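Local coordinates for outer membrane protein Omp121 (Bacteroides thetaiotaomicron, PDB 5FQ8), which probably imports peptides or related nutrients across the outer membrane as a TonB-dependent transporter, and binds calcium, at residues 743-748 with 959-964; 951-956 with 964-969. All blocks are in the same frame, centred on the assembly; numbering follows the deposited sequence.

Contact 1. Residues 743-748 with 959-964; sequences TIYGLN and DLEGNY
Leu960 meets Ile744 where a long loop between the last two barrel strands, 928-941 and 973-983, packs against the edge strand 741-746 of a small four-stranded antiparallel sheet. The strand is broken here by a classic beta bulge: Ile744 and Tyr745 both face Met753 of the neighbouring strand and both hydrogen-bond to its backbone. Just before the contact, Asp959 is tied to Asn98 and Gln99, which fall in the plug region of this TonB-dependent receptor. Leu960 carries CG anti to its own backbone N (chi1 178°), and its methyl CD2 then reaches Ile744 CD1 at 3.6 Å and Ile744 CG2 at 3.7 Å; the two side chains cross at about a right angle, and one methyl of the leucine touches both branches of the isoleucine. Glu961 opens the 3-10 segment 961-964. Its methylene CG lies 3.5 Å from Ile744 O, an approach of carbon to carbonyl oxygen, and the carboxylate goes on past the Tyr745 ring, with OE1 oblique to it at 4.3 Å from Tyr745 CD1. One 3-10 turn later, Tyr964 presents a ring face to the bulge. Tyr745 points an edge at that face, its CD2 3.7 Å from Tyr964 CG and displaced toward the rim. Centroids 5.2 Å apart and planes at 71° identify a T-shaped stack. The outer half of the Tyr964 ring continues along the backbone, where CE2 comes to 3.9 Å from Gly746 CA. At the phenol end the hydroxyl, hydrogen-bonded to Thr751 O, also touches the branch point of a leucine: Leu747 CG lies 3.4 Å from Tyr964 OH.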
loop_
_atom_site.group_PDB
_atom_site.type_symbol
_atom_site.label_atom_id
_atom_site.label_comp_id
_atom_site.label_asym_id
_atom_site.label_seq_id
_atom_site.Cartn_x
_atom_site.Cartn_y
_atom_site.Cartn_z
ATOM N N THR B 743 15.253 4.451 -28.478
ATOM C CA THR B 743 15.487 3.248 -27.701
ATOM C C THR B 743 14.234 2.386 -27.625
ATOM O O THR B 743 13.132 2.895 -27.428
ATOM C CB THR B 743 15.923 3.616 -26.291
ATOM O OG1 THR B 743 16.983 4.568 -26.344
ATOM C CG2 THR B 743 16.397 2.406 -25.567
ATOM N N ILE B 744 14.415 1.077 -27.780
ATOM C CA ILE B 744 13.362 0.101 -27.542
ATOM C C ILE B 744 13.523 -0.574 -26.188
ATOM O O ILE B 744 12.542 -0.795 -25.479
ATOM C CB ILE B 744 13.331 -0.934 -28.681
ATOM C CG1 ILE B 744 12.822 -0.298 -29.957
ATOM C CG2 ILE B 744 12.446 -2.086 -28.337
ATOM C CD1 ILE B 744 12.937 -1.212 -31.127
ATOM N N TYR B 745 14.752 -0.902 -25.828
ATOM C CA TYR B 745 15.098 -1.338 -24.489
ATOM C C TYR B 745 16.608 -1.305 -24.398
ATOM O O TYR B 745 17.286 -1.456 -25.411
ATOM C CB TYR B 745 14.556 -2.733 -24.168
ATOM C CG TYR B 745 14.678 -3.027 -22.721
ATOM C CD1 TYR B 745 13.688 -2.632 -21.836
ATOM C CD2 TYR B 745 15.804 -3.646 -22.217
ATOM C CE1 TYR B 745 13.805 -2.862 -20.508
ATOM C CE2 TYR B 745 15.925 -3.882 -20.880
ATOM C CZ TYR B 745 14.916 -3.482 -20.035
ATOM O OH TYR B 745 15.020 -3.706 -18.705
ATOM N N GLY B 746 17.134 -1.081 -23.195
ATOM C CA GLY B 746 18.574 -0.917 -23.070
ATOM C C GLY B 746 19.087 -0.478 -21.717
ATOM O O GLY B 746 18.453 0.330 -21.053
ATOM N N LEU B 747 20.234 -0.991 -21.302
ATOM C CA LEU B 747 20.825 -0.610 -20.031
ATOM C C LEU B 747 21.513 0.747 -20.123
ATOM O O LEU B 747 22.010 1.143 -21.176
ATOM C CB LEU B 747 21.830 -1.661 -19.590
ATOM C CG LEU B 747 21.315 -3.094 -19.609
ATOM C CD1 LEU B 747 22.445 -4.046 -19.323
ATOM C CD2 LEU B 747 20.205 -3.287 -18.606
ATOM N N ASN B 748 21.538 1.463 -19.001
ATOM C CA ASN B 748 22.169 2.780 -18.944
ATOM C C ASN B 748 23.675 2.619 -18.982
ATOM O O ASN B 748 24.251 1.968 -18.106
ATOM C CB ASN B 748 21.757 3.528 -17.678
ATOM C CG ASN B 748 22.046 5.022 -17.755
ATOM O OD1 ASN B 748 23.086 5.489 -17.300
ATOM N ND2 ASN B 748 21.121 5.776 -18.336
ATOM N N ASP B 959 6.796 -9.699 -26.483
ATOM C CA ASP B 959 6.693 -8.930 -27.711
ATOM C C ASP B 959 8.039 -8.332 -28.087
ATOM O O ASP B 959 9.083 -8.949 -27.859
ATOM C CB ASP B 959 5.629 -7.850 -27.586
ATOM C CG ASP B 959 5.020 -7.508 -28.910
ATOM O OD1 ASP B 959 5.723 -6.910 -29.730
ATOM O OD2 ASP B 959 3.856 -7.852 -29.164
ATOM N N LEU B 960 8.024 -7.137 -28.673
ATOM C CA LEU B 960 9.248 -6.546 -29.202
ATOM C C LEU B 960 10.314 -6.373 -28.133
ATOM O O LEU B 960 11.460 -6.775 -28.322
ATOM C CB LEU B 960 8.942 -5.210 -29.854
ATOM C CG LEU B 960 10.225 -4.589 -30.359
ATOM C CD1 LEU B 960 10.667 -5.385 -31.521
ATOM C CD2 LEU B 960 9.960 -3.192 -30.777
ATOM N N GLU B 961 9.962 -5.775 -26.998
ATOM C CA GLU B 961 10.990 -5.490 -26.008
ATOM C C GLU B 961 11.621 -6.758 -25.472
ATOM O O GLU B 961 12.725 -6.699 -24.938
ATOM C CB GLU B 961 10.428 -4.674 -24.855
ATOM C CG GLU B 961 10.060 -3.246 -25.226
ATOM C CD GLU B 961 9.382 -2.496 -24.118
ATOM O OE1 GLU B 961 9.550 -2.874 -22.948
ATOM O OE2 GLU B 961 8.666 -1.532 -24.428
ATOM N N GLY B 962 10.964 -7.903 -25.627
ATOM C CA GLY B 962 11.569 -9.145 -25.199
ATOM C C GLY B 962 12.754 -9.555 -26.049
ATOM O O GLY B 962 13.636 -10.288 -25.586
ATOM N N ASN B 963 12.805 -9.080 -27.289
ATOM C CA ASN B 963 13.876 -9.474 -28.181
ATOM C C ASN B 963 15.230 -8.966 -27.729
ATOM O O ASN B 963 16.242 -9.412 -28.269
ATOM C CB ASN B 963 13.580 -8.986 -29.594
ATOM C CG ASN B 963 12.594 -9.879 -30.318
ATOM O OD1 ASN B 963 12.661 -11.094 -30.218
ATOM N ND2 ASN B 963 11.666 -9.280 -31.042
ATOM N N TYR B 964 15.278 -8.077 -26.743
ATOM C CA TYR B 964 16.547 -7.534 -26.296
ATOM C C TYR B 964 17.452 -8.620 -25.751
ATOM O O TYR B 964 18.677 -8.555 -25.914
ATOM C CB TYR B 964 16.302 -6.462 -25.239
ATOM C CG TYR B 964 17.536 -6.013 -24.517
ATOM C CD1 TYR B 964 18.001 -6.703 -23.410
ATOM C CD2 TYR B 964 18.229 -4.901 -24.938
ATOM C CE1 TYR B 964 19.117 -6.311 -22.758
ATOM C CE2 TYR B 964 19.350 -4.494 -24.285
ATOM C CZ TYR B 964 19.789 -5.203 -23.193
ATOM O OH TYR B 964 20.915 -4.816 -22.526
#

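Contact 2. Residues 951-956 with 964-969; sequences PEMTSF and YGEYTA
The Phe956 ring has a neighbour on each face: Ser955 CB lies over one, offset toward the rim, and from the opposite side Tyr964 turns an edge to it. That pair is an offset edge-to-face stack, with centroids 5.6 Å apart and planes at 84°, and its nearest atoms are Phe956 CE2 and Tyr964 CD1. In the plane of the phenylalanine, Gly965 O sits at the edge, 3.2 Å from Phe956 CD2, so the carbonyl faces ring C-H groups. Tyr967 CB meets Phe956 CZ obliquely at 3.6 Å. The same Gly965 O is approached by Thr954, whose CA lies 3.5 Å away in a CA-H...O contact and whose OG1 is 3.0 Å from it. Thr954 OG1 has its strongest partner in Gly962 O, and it also accepts from Phe956 N, forming an ST turn. This turn belongs to the long loop joining the last two barrel strands, and the chain returns as the short strand 965-966, which pairs in parallel with strand 828-831; Thr954 further bonds through its backbone to Thr76 of the plug region. Next along, Ser955 OG stands anti to its carbonyl carbon (chi1 -75°), where it accepts from Tyr967 N at 3.2 Å with a fairly straight N-H...O angle of 150°. On the same side of the chain as Ser955, Met953 lies alongside Glu966, the two pointing the same way, with Met953 SD 3.7 Å from Glu966 CG. One bond short of the sulfur, the methylene Met953 CG reaches Ala969 CB at 4.0 Å.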
loop_
_atom_site.group_PDB
_atom_site.type_symbol
_atom_site.label_atom_id
_atom_site.label_comp_id
_atom_site.label_asym_id
_atom_site.label_seq_id
_atom_site.Cartn_x
_atom_site.Cartn_y
_atom_site.Cartn_z
ATOM N N PRO B 951 18.616 -20.144 -26.741
ATOM C CA PRO B 951 18.187 -18.802 -27.140
ATOM C C PRO B 951 16.702 -18.504 -27.026
ATOM O O PRO B 951 16.308 -17.368 -27.297
ATOM C CB PRO B 951 18.616 -18.745 -28.601
ATOM C CG PRO B 951 19.782 -19.591 -28.663
ATOM C CD PRO B 951 19.559 -20.706 -27.708
ATOM N N GLU B 952 15.866 -19.471 -26.658
ATOM C CA GLU B 952 14.438 -19.215 -26.552
ATOM C C GLU B 952 14.123 -18.734 -25.137
ATOM O O GLU B 952 13.519 -19.431 -24.321
ATOM C CB GLU B 952 13.645 -20.460 -26.910
ATOM C CG GLU B 952 12.231 -20.158 -27.325
ATOM C CD GLU B 952 11.425 -21.384 -27.659
ATOM O OE1 GLU B 952 12.029 -22.431 -27.938
ATOM O OE2 GLU B 952 10.184 -21.286 -27.636
ATOM N N MET B 953 14.540 -17.501 -24.862
ATOM C CA MET B 953 14.607 -16.974 -23.506
ATOM C C MET B 953 14.405 -15.469 -23.509
ATOM O O MET B 953 15.011 -14.768 -24.321
ATOM C CB MET B 953 15.965 -17.256 -22.876
ATOM C CG MET B 953 16.025 -18.355 -21.890
ATOM S SD MET B 953 17.709 -18.392 -21.335
ATOM C CE MET B 953 17.648 -19.761 -20.218
ATOM N N THR B 954 13.611 -14.965 -22.565
ATOM C CA THR B 954 13.602 -13.527 -22.319
ATOM C C THR B 954 13.306 -13.219 -20.866
ATOM O O THR B 954 12.880 -14.071 -20.094
ATOM C CB THR B 954 12.589 -12.794 -23.180
ATOM O OG1 THR B 954 12.949 -11.420 -23.228
ATOM C CG2 THR B 954 11.210 -12.904 -22.603
ATOM N N SER B 955 13.539 -11.967 -20.507
ATOM C CA SER B 955 13.092 -11.412 -19.243
ATOM C C SER B 955 12.269 -10.171 -19.465
ATOM O O SER B 955 11.949 -9.471 -18.509
ATOM C CB SER B 955 14.268 -11.087 -18.340
ATOM O OG SER B 955 14.790 -12.278 -17.811
ATOM N N PHE B 956 11.895 -9.906 -20.692
ATOM C CA PHE B 956 11.299 -8.647 -21.063
ATOM C C PHE B 956 10.055 -8.868 -21.904
ATOM O O PHE B 956 9.700 -8.042 -22.735
ATOM C CB PHE B 956 12.337 -7.788 -21.777
ATOM C CG PHE B 956 13.642 -7.727 -21.044
ATOM C CD1 PHE B 956 13.784 -6.919 -19.940
ATOM C CD2 PHE B 956 14.699 -8.517 -21.423
ATOM C CE1 PHE B 956 14.956 -6.879 -19.245
ATOM C CE2 PHE B 956 15.877 -8.483 -20.733
ATOM C CZ PHE B 956 16.012 -7.660 -19.636
ATOM N N TYR B 964 15.278 -8.077 -26.743
ATOM C CA TYR B 964 16.547 -7.534 -26.296
ATOM C C TYR B 964 17.452 -8.620 -25.751
ATOM O O TYR B 964 18.677 -8.555 -25.914
ATOM C CB TYR B 964 16.302 -6.462 -25.239
ATOM C CG TYR B 964 17.536 -6.013 -24.517
ATOM C CD1 TYR B 964 18.001 -6.703 -23.410
ATOM C CD2 TYR B 964 18.229 -4.901 -24.938
ATOM C CE1 TYR B 964 19.117 -6.311 -22.758
ATOM C CE2 TYR B 964 19.350 -4.494 -24.285
ATOM C CZ TYR B 964 19.789 -5.203 -23.193
ATOM O OH TYR B 964 20.915 -4.816 -22.526
ATOM N N GLY B 965 16.890 -9.597 -25.072
ATOM C CA GLY B 965 17.720 -10.632 -24.518
ATOM C C GLY B 965 17.100 -11.243 -23.291
ATOM O O GLY B 965 15.926 -11.062 -23.010
ATOM N N GLU B 966 17.933 -11.994 -22.594
ATOM C CA GLU B 966 17.556 -12.747 -21.413
ATOM C C GLU B 966 18.381 -12.233 -20.253
ATOM O O GLU B 966 19.584 -12.025 -20.399
ATOM C CB GLU B 966 17.808 -14.235 -21.616
ATOM C CG GLU B 966 18.412 -14.930 -20.412
ATOM C CD GLU B 966 19.908 -15.008 -20.498
ATOM O OE1 GLU B 966 20.423 -14.770 -21.588
ATOM O OE2 GLU B 966 20.570 -15.291 -19.491
ATOM N N TYR B 967 17.751 -12.030 -19.104
ATOM C CA TYR B 967 18.426 -11.404 -17.978
ATOM C C TYR B 967 18.523 -12.398 -16.827
ATOM O O TYR B 967 17.960 -12.195 -15.758
ATOM C CB TYR B 967 17.727 -10.110 -17.569
ATOM C CG TYR B 967 18.721 -9.144 -17.002
ATOM C CD1 TYR B 967 19.611 -8.487 -17.827
ATOM C CD2 TYR B 967 18.825 -8.943 -15.638
ATOM C CE1 TYR B 967 20.543 -7.627 -17.316
ATOM C CE2 TYR B 967 19.757 -8.088 -15.124
ATOM C CZ TYR B 967 20.614 -7.437 -15.974
ATOM O OH TYR B 967 21.550 -6.581 -15.488
ATOM N N THR B 968 19.329 -13.433 -17.041
ATOM C CA THR B 968 19.355 -14.635 -16.216
ATOM C C THR B 968 17.953 -15.184 -16.014
ATOM O O THR B 968 17.543 -15.531 -14.910
ATOM C CB THR B 968 20.045 -14.417 -14.875
ATOM O OG1 THR B 968 19.668 -13.160 -14.328
ATOM C CG2 THR B 968 21.522 -14.451 -15.055
ATOM N N ALA B 969 17.214 -15.259 -17.112
ATOM C CA ALA B 969 16.041 -16.110 -17.162
ATOM C C ALA B 969 16.411 -17.507 -16.707
ATOM O O ALA B 969 17.558 -17.931 -16.819
ATOM C CB ALA B 969 15.477 -16.159 -18.572
#

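In the fold
Along the chain the segments come in the order 743-748, 951-956, 959-964 and 964-969, so the two contacts interleave, and both use Tyr964. Their centres are 10 Å apart. Contact 2 folds the loop between barrel strands 928-941 and 973-983 onto itself, while contact 1 sets that loop against the sheet carried by the connection between barrel strands 716-731 and 802-812. The Tyr745 and Phe956 rings meet at about 45°, which joins the two contacts directly. Each also reaches residues of the plug region. The sheet side of contact 1 borders the bound peptide, to which Asn748 hydrogen-bonds through its backbone, which puts this end of contact 1 beside a peptide that may be a substrate, as the family suggests.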